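Local structure of ABC transporter (Caldanaerobius, 4G68) at residues F43-T48 / E74-N79; Q240-M245 / Q410-Q415. The protein probably serves as the extracellular solute-binding component of an ABC transporter, capturing xylose-containing oligosaccharides for import. One frame throughout, in Å; residues are numbered along the deposited sequence.

Contact 1: F43-T48 / E74-N79. With XYS (alpha-D-xylopyranose), chain E; XYP (beta-D-xylopyranose), chain C; XYP (beta-D-xylopyranose), chain D.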
ATOM      1  N   PHE B  43      21.679   1.406   4.136  1.00  5.85           N
ATOM      2  CA  PHE B  43      20.386   1.421   3.403  1.00  5.62           C
ATOM      3  C   PHE B  43      19.380   0.588   4.161  1.00  5.66           C
ATOM      4  O   PHE B  43      19.636  -0.595   4.393  1.00  6.04           O
ATOM      5  CB  PHE B  43      20.579   0.819   2.011  1.00  6.10           C
ATOM      6  CG  PHE B  43      19.294   0.544   1.252  1.00  5.57           C
ATOM      7  CD1 PHE B  43      18.233   1.478   1.230  1.00  6.02           C
ATOM      8  CD2 PHE B  43      19.199  -0.624   0.473  1.00  5.74           C
ATOM      9  CE1 PHE B  43      17.091   1.232   0.460  1.00  5.72           C
ATOM     10  CE2 PHE B  43      18.038  -0.898  -0.299  1.00  5.83           C
ATOM     11  CZ  PHE B  43      16.967   0.039  -0.253  1.00  5.78           C
ATOM     12  N   TRP B  44      18.258   1.188   4.602  1.00  5.09           N
ATOM     13  CA  TRP B  44      17.224   0.399   5.293  1.00  5.39           C
ATOM     14  C   TRP B  44      16.005   0.173   4.434  1.00  5.71           C
ATOM     15  O   TRP B  44      15.587   1.098   3.704  1.00  5.73           O
ATOM     16  CB  TRP B  44      16.756   0.990   6.577  1.00  5.30           C
ATOM     17  CG  TRP B  44      17.836   1.115   7.636  1.00  5.57           C
ATOM     18  CD1 TRP B  44      19.141   0.641   7.610  1.00  5.33           C
ATOM     19  CD2 TRP B  44      17.695   1.828   8.904  1.00  5.48           C
ATOM     20  NE1 TRP B  44      19.795   1.025   8.806  1.00  6.29           N
ATOM     21  CE2 TRP B  44      18.935   1.708   9.597  1.00  5.84           C
ATOM     22  CE3 TRP B  44      16.636   2.460   9.537  1.00  5.65           C
ATOM     23  CZ2 TRP B  44      19.128   2.289  10.855  1.00  5.85           C
ATOM     24  CZ3 TRP B  44      16.839   3.071  10.783  1.00  5.52           C
ATOM     25  CH2 TRP B  44      18.077   2.975  11.421  1.00  5.95           C
ATOM     26  N   ASN B  45      15.482  -1.041   4.462  1.00  5.15           N
ATOM     27  CA  ASN B  45      14.258  -1.314   3.667  1.00  5.49           C
ATOM     28  C   ASN B  45      13.418  -2.407   4.352  1.00  5.84           C
ATOM     29  O   ASN B  45      13.884  -3.050   5.308  1.00  6.52           O
ATOM     30  CB  ASN B  45      14.550  -1.634   2.175  1.00  5.24           C
ATOM     31  CG  ASN B  45      15.337  -2.963   2.022  1.00  5.55           C
ATOM     32  OD1 ASN B  45      14.761  -4.039   2.079  1.00  5.89           O
ATOM     33  ND2 ASN B  45      16.658  -2.866   1.937  1.00  5.25           N
ATOM     34  N   LEU B  46      12.234  -2.689   3.836  1.00  5.78           N
ATOM     35  CA  LEU B  46      11.351  -3.613   4.479  1.00  6.30           C
ATOM     36  C   LEU B  46      11.075  -4.843   3.690  1.00  6.44           C
ATOM     37  O   LEU B  46      10.095  -5.577   3.968  1.00  6.98           O
ATOM     38  CB  LEU B  46      10.052  -2.831   4.880  1.00  6.43           C
ATOM     39  CG  LEU B  46       9.256  -2.154   3.760  1.00  7.20           C
ATOM     40  CD1 LEU B  46       8.934  -3.082   2.574  1.00  8.06           C
ATOM     41  CD2 LEU B  46       7.876  -1.810   4.307  1.00  7.71           C
ATOM     42  N   PHE B  47      11.887  -5.111   2.637  1.00  6.28           N
ATOM     43  CA  PHE B  47      11.619  -6.272   1.784  1.00  7.38           C
ATOM     44  C   PHE B  47      12.089  -7.548   2.461  1.00  8.46           C
ATOM     45  O   PHE B  47      13.151  -8.085   2.149  1.00  7.05           O
ATOM     46  CB  PHE B  47      12.209  -6.094   0.368  1.00  7.50           C
ATOM     47  CG  PHE B  47      11.453  -5.061  -0.446  1.00  7.41           C
ATOM     48  CD1 PHE B  47      10.193  -5.326  -0.941  1.00  8.20           C
ATOM     49  CD2 PHE B  47      11.956  -3.731  -0.548  1.00  8.23           C
ATOM     50  CE1 PHE B  47       9.465  -4.349  -1.628  1.00  8.40           C
ATOM     51  CE2 PHE B  47      11.195  -2.745  -1.201  1.00  7.98           C
ATOM     52  CZ  PHE B  47      10.006  -3.078  -1.786  1.00  8.77           C
ATOM     53  N   THR B  48      11.245  -8.062   3.366  1.00  9.36           N
ATOM     54  CA  THR B  48      11.566  -9.237   4.184  1.00  9.98           C
ATOM     55  C   THR B  48      11.197 -10.607   3.564  1.00 11.31           C
ATOM     56  O   THR B  48      11.850 -11.608   3.848  1.00 10.80           O
ATOM     57  CB  THR B  48      10.878  -9.143   5.558  1.00 11.32           C
ATOM     58  OG1 THR B  48       9.516  -8.744   5.382  1.00 23.93           O
ATOM     59  CG2 THR B  48      11.621  -8.183   6.520  1.00  8.92           C
ATOM     60  N   GLU B  74      22.868  -3.208   3.833  1.00  7.18           N
ATOM     61  CA  GLU B  74      21.421  -3.019   4.099  1.00  7.45           C
ATOM     62  C   GLU B  74      21.064  -3.626   5.405  1.00  7.74           C
ATOM     63  O   GLU B  74      21.720  -4.561   5.906  1.00  7.55           O
ATOM     64  CB  GLU B  74      20.545  -3.543   2.913  1.00  8.15           C
ATOM     65  CG  GLU B  74      20.736  -5.072   2.640  1.00  8.05           C
ATOM     66  CD  GLU B  74      19.605  -5.772   1.878  1.00  8.01           C
ATOM     67  OE1 GLU B  74      18.559  -5.192   1.667  1.00  7.64           O
ATOM     68  OE2 GLU B  74      19.776  -6.984   1.477  1.00  8.08           O
ATOM     69  N   SER B  75      20.018  -3.073   6.031  1.00  7.85           N
ATOM     70  CA  SER B  75      19.378  -3.737   7.192  1.00  8.54           C
ATOM     71  C   SER B  75      17.882  -3.794   6.829  1.00  8.08           C
ATOM     72  O   SER B  75      17.283  -2.753   6.525  1.00  7.37           O
ATOM     73  CB  SER B  75      19.665  -2.944   8.460  1.00 10.79           C
ATOM     74  OG  SER B  75      18.854  -3.359   9.549  1.00 16.41           O
ATOM     75  N   VAL B  76      17.298  -4.960   6.991  1.00  7.81           N
ATOM     76  CA  VAL B  76      15.931  -5.224   6.537  1.00  7.75           C
ATOM     77  C   VAL B  76      15.061  -5.488   7.731  1.00  7.37           C
ATOM     78  O   VAL B  76      15.383  -6.345   8.581  1.00  8.37           O
ATOM     79  CB  VAL B  76      15.879  -6.313   5.479  1.00  8.39           C
ATOM     80  CG1 VAL B  76      16.560  -7.536   5.931  1.00 12.05           C
ATOM     81  CG2 VAL B  76      14.463  -6.647   5.003  1.00  7.83           C
ATOM     82  N   THR B  77      13.918  -4.816   7.755  1.00  6.87           N
ATOM     83  CA  THR B  77      12.995  -4.916   8.960  1.00  6.17           C
ATOM     84  C   THR B  77      11.564  -5.054   8.447  1.00  6.64           C
ATOM     85  O   THR B  77      11.160  -4.328   7.519  1.00  6.28           O
ATOM     86  CB  THR B  77      13.119  -3.684   9.820  1.00  5.99           C
ATOM     87  OG1 THR B  77      14.473  -3.523  10.241  1.00  6.56           O
ATOM     88  CG2 THR B  77      12.133  -3.701  11.079  1.00  5.84           C
ATOM     89  N   GLU B  78      10.842  -6.035   9.011  1.00  6.47           N
ATOM     90  CA  GLU B  78       9.444  -6.288   8.642  1.00  6.73           C
ATOM     91  C   GLU B  78       8.668  -4.963   8.666  1.00  6.05           C
ATOM     92  O   GLU B  78       8.760  -4.170   9.609  1.00  5.75           O
ATOM     93  CB  GLU B  78       8.822  -7.307   9.603  1.00  7.73           C
ATOM     94  CG  GLU B  78       7.328  -7.574   9.378  1.00 10.42           C
ATOM     95  CD  GLU B  78       6.344  -6.582  10.024  1.00 12.09           C
ATOM     96  OE1 GLU B  78       6.623  -6.088  11.218  1.00 13.15           O
ATOM     97  OE2 GLU B  78       5.198  -6.403   9.428  1.00 10.53           O
ATOM     98  N   ASN B  79       7.792  -4.794   7.678  1.00  5.68           N
ATOM     99  CA  ASN B  79       6.923  -3.595   7.526  1.00  5.70           C
ATOM    100  C   ASN B  79       6.499  -2.863   8.815  1.00  5.78           C
ATOM    101  O   ASN B  79       6.849  -1.728   9.022  1.00  6.10           O
ATOM    102  CB  ASN B  79       5.696  -4.065   6.677  1.00  4.78           C
ATOM    103  CG  ASN B  79       4.661  -3.000   6.451  1.00  4.85           C
ATOM    104  OD1 ASN B  79       4.984  -1.877   6.154  1.00  4.77           O
ATOM    105  ND2 ASN B  79       3.392  -3.367   6.543  1.00  4.49           N
TER
HETATM  106  C1  XYS E   1       8.012  -8.081   0.587  1.00 14.50           C
HETATM  107  C2  XYS E   1       7.647  -7.486   1.953  1.00 11.94           C
HETATM  108  C3  XYS E   1       6.368  -6.649   1.935  1.00 10.66           C
HETATM  109  C4  XYS E   1       6.316  -5.767   0.684  1.00 10.73           C
HETATM  110  C5  XYS E   1       6.451  -6.629  -0.567  1.00 11.34           C
HETATM  111  O1  XYS E   1       8.070  -9.459   0.521  1.00 19.24           O
HETATM  112  O2  XYS E   1       7.606  -8.368   2.998  1.00 14.54           O
HETATM  113  O3  XYS E   1       6.357  -5.950   3.133  1.00  9.12           O
HETATM  114  O4  XYS E   1       5.252  -4.865   0.677  1.00  9.42           O
HETATM  115  O5  XYS E   1       7.462  -7.540  -0.561  1.00 11.79           O
HETATM  116  C1  XYP C   2       5.161  -3.898   1.403  1.00  5.25           C
HETATM  117  C2  XYP C   2       4.982  -2.689   0.498  1.00  4.98           C
HETATM  118  C3  XYP C   2       4.754  -1.433   1.392  1.00  5.18           C
HETATM  119  C4  XYP C   2       3.525  -1.738   2.193  1.00  5.02           C
HETATM  120  C5  XYP C   2       3.674  -3.095   2.953  1.00  5.20           C
HETATM  121  O2  XYP C   2       6.250  -2.458  -0.126  1.00  5.72           O
HETATM  122  O3  XYP C   2       4.464  -0.335   0.525  1.00  4.99           O
HETATM  123  O4  XYP C   2       3.388  -0.685   3.137  1.00  5.27           O
HETATM  124  O5  XYP C   2       3.933  -4.157   2.046  1.00  5.08           O
HETATM  125  C1  XYP D   3       1.999  -0.427   3.522  1.00  4.03           C
HETATM  126  C2  XYP D   3       2.065   0.263   4.853  1.00  4.06           C
HETATM  127  C3  XYP D   3       0.648   0.714   5.234  1.00  3.88           C
HETATM  128  C4  XYP D   3      -0.004   1.565   4.116  1.00  4.00           C
HETATM  129  C5  XYP D   3       0.220   0.888   2.742  1.00  3.87           C
HETATM  130  O2  XYP D   3       2.591  -0.647   5.831  1.00  4.00           O
HETATM  131  O3  XYP D   3       0.829   1.506   6.425  1.00  3.80           O
HETATM  132  O4  XYP D   3      -1.408   1.728   4.329  1.00  3.93           O
HETATM  133  O5  XYP D   3       1.576   0.491   2.501  1.00  4.22           O
HETATM  134  O   HOH W   1       7.856  -6.529   5.345  1.00  7.05           O
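N45 and E74 meet on one face of the parallel strands 43-45 and 74-76, part of a right-handed beta-alpha-beta unit of a periplasmic-binding-protein fold, with helix 52-66 as the crossover. The N45 amide sends ND2 to E74 OE1 at 3.0 Å, nearly straight (170° at the hydrogen) and in the amide plane. The same amide has a second task: its OD1 takes F47 N on a lone pair, closing an Asx turn where the strand ends. N45 CG sits between its own backbone N and carbonyl carbon (chi1 66°), which folds the amide back to serve both partners. The backbones pair through S75 N to F43 O and N45 N to S75 O, and T77 N, just past its strand, adds a bond to N45 O.

Past the strand ends both segments run on into the sugar site. L46 lays CD1 over a face of the F47 ring, whose edge meets XYS O5, and its CD2 rests 3.4 Å from N79 OD1. The N79 amide receives O2 of the chain D XYP on OD1 and donates ND2 to that same oxygen. Q100, on strand 98-102, accepts from L46 N. One water joins both segments to the sugar: it donates to L46 O, accepts from N79 N at 2.9 Å, and bonds T48 OG1, XYS O2 and XYS O3, the last at 2.7 Å.

Contact 2: Q240-M245 / Q410-Q415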
ATOM      1  N   GLN B 240     -20.849   1.693   8.628  1.00  8.85           N
ATOM      2  CA  GLN B 240     -21.927   0.690   8.700  1.00  9.39           C
ATOM      3  C   GLN B 240     -21.726  -0.424   7.650  1.00  8.96           C
ATOM      4  O   GLN B 240     -21.866  -1.580   7.992  1.00  7.80           O
ATOM      5  CB  GLN B 240     -23.278   1.369   8.537  1.00 11.40           C
ATOM      6  CG  GLN B 240     -24.435   0.405   8.590  1.00 14.15           C
ATOM      7  CD  GLN B 240     -24.546  -0.273   9.940  1.00 15.07           C
ATOM      8  OE1 GLN B 240     -24.868   0.362  10.953  1.00 15.96           O
ATOM      9  NE2 GLN B 240     -24.296  -1.588   9.960  1.00 17.21           N
ATOM     10  N   LYS B 241     -21.369  -0.078   6.400  1.00  9.16           N
ATOM     11  CA  LYS B 241     -21.086  -1.117   5.371  1.00 10.17           C
ATOM     12  C   LYS B 241     -19.905  -2.034   5.724  1.00  9.70           C
ATOM     13  O   LYS B 241     -19.912  -3.237   5.405  1.00  8.11           O
ATOM     14  CB  LYS B 241     -20.764  -0.469   4.021  1.00 11.32           C
ATOM     15  CG  LYS B 241     -21.921   0.267   3.347  1.00 15.26           C
ATOM     16  CD  LYS B 241     -23.098  -0.584   3.070  1.00 19.35           C
ATOM     17  CE  LYS B 241     -24.118   0.098   2.156  1.00 21.78           C
ATOM     18  NZ  LYS B 241     -23.717   1.264   1.352  1.00 26.53           N
ATOM     19  N   LEU B 242     -18.893  -1.474   6.362  1.00  8.40           N
ATOM     20  CA  LEU B 242     -17.787  -2.290   6.837  1.00  9.01           C
ATOM     21  C   LEU B 242     -18.368  -3.278   7.900  1.00  9.39           C
ATOM     22  O   LEU B 242     -18.028  -4.464   7.904  1.00  9.02           O
ATOM     23  CB  LEU B 242     -16.754  -1.379   7.495  1.00 10.06           C
ATOM     24  CG  LEU B 242     -15.357  -1.915   7.811  1.00 11.08           C
ATOM     25  CD1 LEU B 242     -15.350  -2.471   9.159  1.00 14.60           C
ATOM     26  CD2 LEU B 242     -14.843  -2.855   6.704  1.00 10.38           C
ATOM     27  N   GLN B 243     -19.221  -2.778   8.816  1.00  9.24           N
ATOM     28  CA  GLN B 243     -19.753  -3.725   9.855  1.00  8.73           C
ATOM     29  C   GLN B 243     -20.748  -4.749   9.234  1.00  8.52           C
ATOM     30  O   GLN B 243     -20.804  -5.903   9.698  1.00  8.53           O
ATOM     31  CB  GLN B 243     -20.365  -2.998  11.077  1.00  8.87           C
ATOM     32  CG  GLN B 243     -19.258  -2.328  11.911  1.00  9.47           C
ATOM     33  CD  GLN B 243     -19.712  -1.755  13.253  1.00 10.66           C
ATOM     34  OE1 GLN B 243     -18.921  -1.758  14.240  1.00 11.08           O
ATOM     35  NE2 GLN B 243     -20.987  -1.358  13.341  1.00  8.95           N
ATOM     36  N   ASP B 244     -21.434  -4.356   8.160  1.00  8.27           N
ATOM     37  CA  ASP B 244     -22.276  -5.294   7.379  1.00 10.14           C
ATOM     38  C   ASP B 244     -21.464  -6.443   6.820  1.00  9.64           C
ATOM     39  O   ASP B 244     -21.918  -7.571   6.884  1.00 10.39           O
ATOM     40  CB  ASP B 244     -22.928  -4.625   6.169  1.00 10.66           C
ATOM     41  CG  ASP B 244     -24.009  -3.571   6.527  1.00 12.71           C
ATOM     42  OD1 ASP B 244     -24.560  -3.577   7.633  1.00 13.43           O
ATOM     43  OD2 ASP B 244     -24.324  -2.779   5.615  1.00 13.69           O
HETATM   44  N   MSE B 245     -20.268  -6.162   6.316  1.00  8.46           N
HETATM   45  CA  MSE B 245     -19.357  -7.301   5.953  1.00  8.44           C
HETATM   46  C   MSE B 245     -19.067  -8.198   7.169  1.00  8.10           C
HETATM   47  O   MSE B 245     -19.149  -9.462   7.098  1.00  7.64           O
HETATM   48  CB  MSE B 245     -18.019  -6.745   5.384  1.00 10.96           C
HETATM   49  CG  MSE B 245     -18.277  -6.005   4.069  1.00 12.17           C
HETATM   50 SE   MSE B 245     -16.565  -5.325   3.363  1.00 16.20          SE
HETATM   51  CE  MSE B 245     -15.900  -7.077   2.769  1.00 14.58           C
ATOM     52  N   GLN B 410     -11.771  -0.944  16.141  1.00  7.56           N
ATOM     53  CA  GLN B 410     -13.002  -1.080  16.964  1.00  8.59           C
ATOM     54  C   GLN B 410     -14.228  -1.299  16.111  1.00  8.00           C
ATOM     55  O   GLN B 410     -15.115  -2.115  16.493  1.00  9.15           O
ATOM     56  CB  GLN B 410     -13.163   0.097  17.942  1.00  8.93           C
ATOM     57  CG  GLN B 410     -12.002   0.157  18.952  1.00 11.40           C
ATOM     58  CD  GLN B 410     -11.774   1.576  19.543  1.00 13.37           C
ATOM     59  OE1 GLN B 410     -12.697   2.353  19.734  1.00 15.59           O
ATOM     60  NE2 GLN B 410     -10.487   1.953  19.680  1.00 17.48           N
ATOM     61  N   LEU B 411     -14.326  -0.679  14.902  1.00  7.30           N
ATOM     62  CA  LEU B 411     -15.439  -1.096  14.017  1.00  7.36           C
ATOM     63  C   LEU B 411     -15.463  -2.617  13.726  1.00  7.75           C
ATOM     64  O   LEU B 411     -16.545  -3.250  13.779  1.00  6.99           O
ATOM     65  CB  LEU B 411     -15.451  -0.373  12.652  1.00  6.51           C
ATOM     66  CG  LEU B 411     -15.834   1.139  12.699  1.00  6.29           C
ATOM     67  CD1 LEU B 411     -15.567   1.788  11.331  1.00  6.00           C
ATOM     68  CD2 LEU B 411     -17.343   1.306  13.076  1.00  6.65           C
ATOM     69  N   PHE B 412     -14.304  -3.144  13.323  1.00  7.34           N
ATOM     70  CA  PHE B 412     -14.210  -4.594  13.001  1.00  7.73           C
ATOM     71  C   PHE B 412     -14.549  -5.492  14.175  1.00  8.13           C
ATOM     72  O   PHE B 412     -15.091  -6.616  13.973  1.00  8.59           O
ATOM     73  CB  PHE B 412     -12.808  -4.938  12.518  1.00  7.53           C
ATOM     74  CG  PHE B 412     -12.565  -4.643  11.059  1.00  6.44           C
ATOM     75  CD1 PHE B 412     -11.719  -3.564  10.667  1.00  6.64           C
ATOM     76  CD2 PHE B 412     -13.052  -5.475  10.091  1.00  6.34           C
ATOM     77  CE1 PHE B 412     -11.431  -3.327   9.313  1.00  5.96           C
ATOM     78  CE2 PHE B 412     -12.758  -5.245   8.731  1.00  6.28           C
ATOM     79  CZ  PHE B 412     -11.950  -4.184   8.341  1.00  6.36           C
ATOM     80  N   ALA B 413     -14.237  -5.002  15.362  1.00  8.70           N
ATOM     81  CA  ALA B 413     -14.408  -5.739  16.594  1.00  9.60           C
ATOM     82  C   ALA B 413     -15.833  -5.597  17.134  1.00 10.05           C
ATOM     83  O   ALA B 413     -16.161  -6.186  18.172  1.00 11.08           O
ATOM     84  CB  ALA B 413     -13.350  -5.294  17.631  1.00  9.97           C
ATOM     85  N   LYS B 414     -16.651  -4.805  16.450  1.00  9.58           N
ATOM     86  CA  LYS B 414     -18.055  -4.465  16.939  1.00 10.17           C
ATOM     87  C   LYS B 414     -17.982  -3.845  18.354  1.00  9.65           C
ATOM     88  O   LYS B 414     -18.815  -4.148  19.262  1.00  8.75           O
ATOM     89  CB  LYS B 414     -18.957  -5.720  16.891  1.00 10.41           C
ATOM     90  CG  LYS B 414     -19.188  -6.315  15.468  1.00 12.67           C
ATOM     91  CD  LYS B 414     -20.206  -5.479  14.640  1.00 15.91           C
ATOM     92  CE  LYS B 414     -21.593  -6.037  15.093  1.00 15.01           C
ATOM     93  NZ  LYS B 414     -22.812  -5.488  14.496  1.00 22.85           N
ATOM     94  N   GLN B 415     -16.961  -3.024  18.553  1.00  8.80           N
ATOM     95  CA  GLN B 415     -16.723  -2.317  19.852  1.00  9.76           C
ATOM     96  C   GLN B 415     -17.052  -0.835  19.761  1.00  8.75           C
ATOM     97  O   GLN B 415     -16.709  -0.048  20.676  1.00 11.19           O
ATOM     98  CB  GLN B 415     -15.322  -2.548  20.394  1.00 11.47           C
ATOM     99  CG  GLN B 415     -15.133  -3.964  20.903  1.00 15.54           C
ATOM    100  CD  GLN B 415     -13.648  -4.283  21.100  1.00 18.13           C
ATOM    101  OE1 GLN B 415     -12.798  -3.410  20.970  1.00 22.72           O
ATOM    102  NE2 GLN B 415     -13.350  -5.515  21.424  1.00 19.56           N
TER
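L242 and F412 carry the apolar half of this meeting between helix 233-248 and the end of helix 398-412. The leucine sets CD1 almost exactly over the centre of the phenyl ring, 3.7 Å from the centroid of F412 and 6° off the ring normal, a CH-pi contact with one methyl covering one face. Its other methyl, CD2, lies on the same side of the ring, out over the CZ rim, 3.6 Å from F412 CZ. The two side chains run at about a right angle; the leucine's CG, opposite its own backbone N (chi1 -167°), carries the branches toward the ring, and chi2 near -91° turns CD1 over it. Although CB of F412 points away from helix 233-248, the ring itself returns to it. With an alanine in place of F412, the L242 methyls would probably lose the ring face they rest on, leaving a gap between the two helices. L242 CD1 also touches L411 CB at 4.1 Å, while Y206 and I210 of helix 201-215 pack against the leucine from elsewhere.

Beside this apolar patch, Q243 reaches across as an extended chain to the helix end, its CG 3.4 Å from L411 O and its CD 3.9 Å from L411 CD2. The K414 chain bends at chi2, which lays its CD 4.0 Å from Q243 CD, and again at chi3; its NZ makes a weak hydrogen bond to N247. P418, at the start of the next helix, also touches Q243. K414 has positive phi, and K414 N and Q415 N bond back to L411 O and Q410 O: a Schellman motif terminates helix 398-412, packed here against the flank of helix 233-248.

The two contacts share no helix or strand, their centres 33 Å apart and nearest atoms about 15 Å apart. Contact 1 joins neighbouring strands of one beta-alpha-beta unit and is largely polar: backbone pairing and side-chain amides lead to segment ends that face the bound xylose units. Contact 2 brings together helices far apart in sequence, further from the centre of the chain, and rests on leucine and phenylalanine packing and on the long Q243 side chain, with a lysine at its exposed margin. Its touching residues are mostly buried, whereas those of contact 1 are largely only partly covered. Contact 1 takes part in holding the sugar, whereas 240-245/410-415 is helix packing without sugar contact.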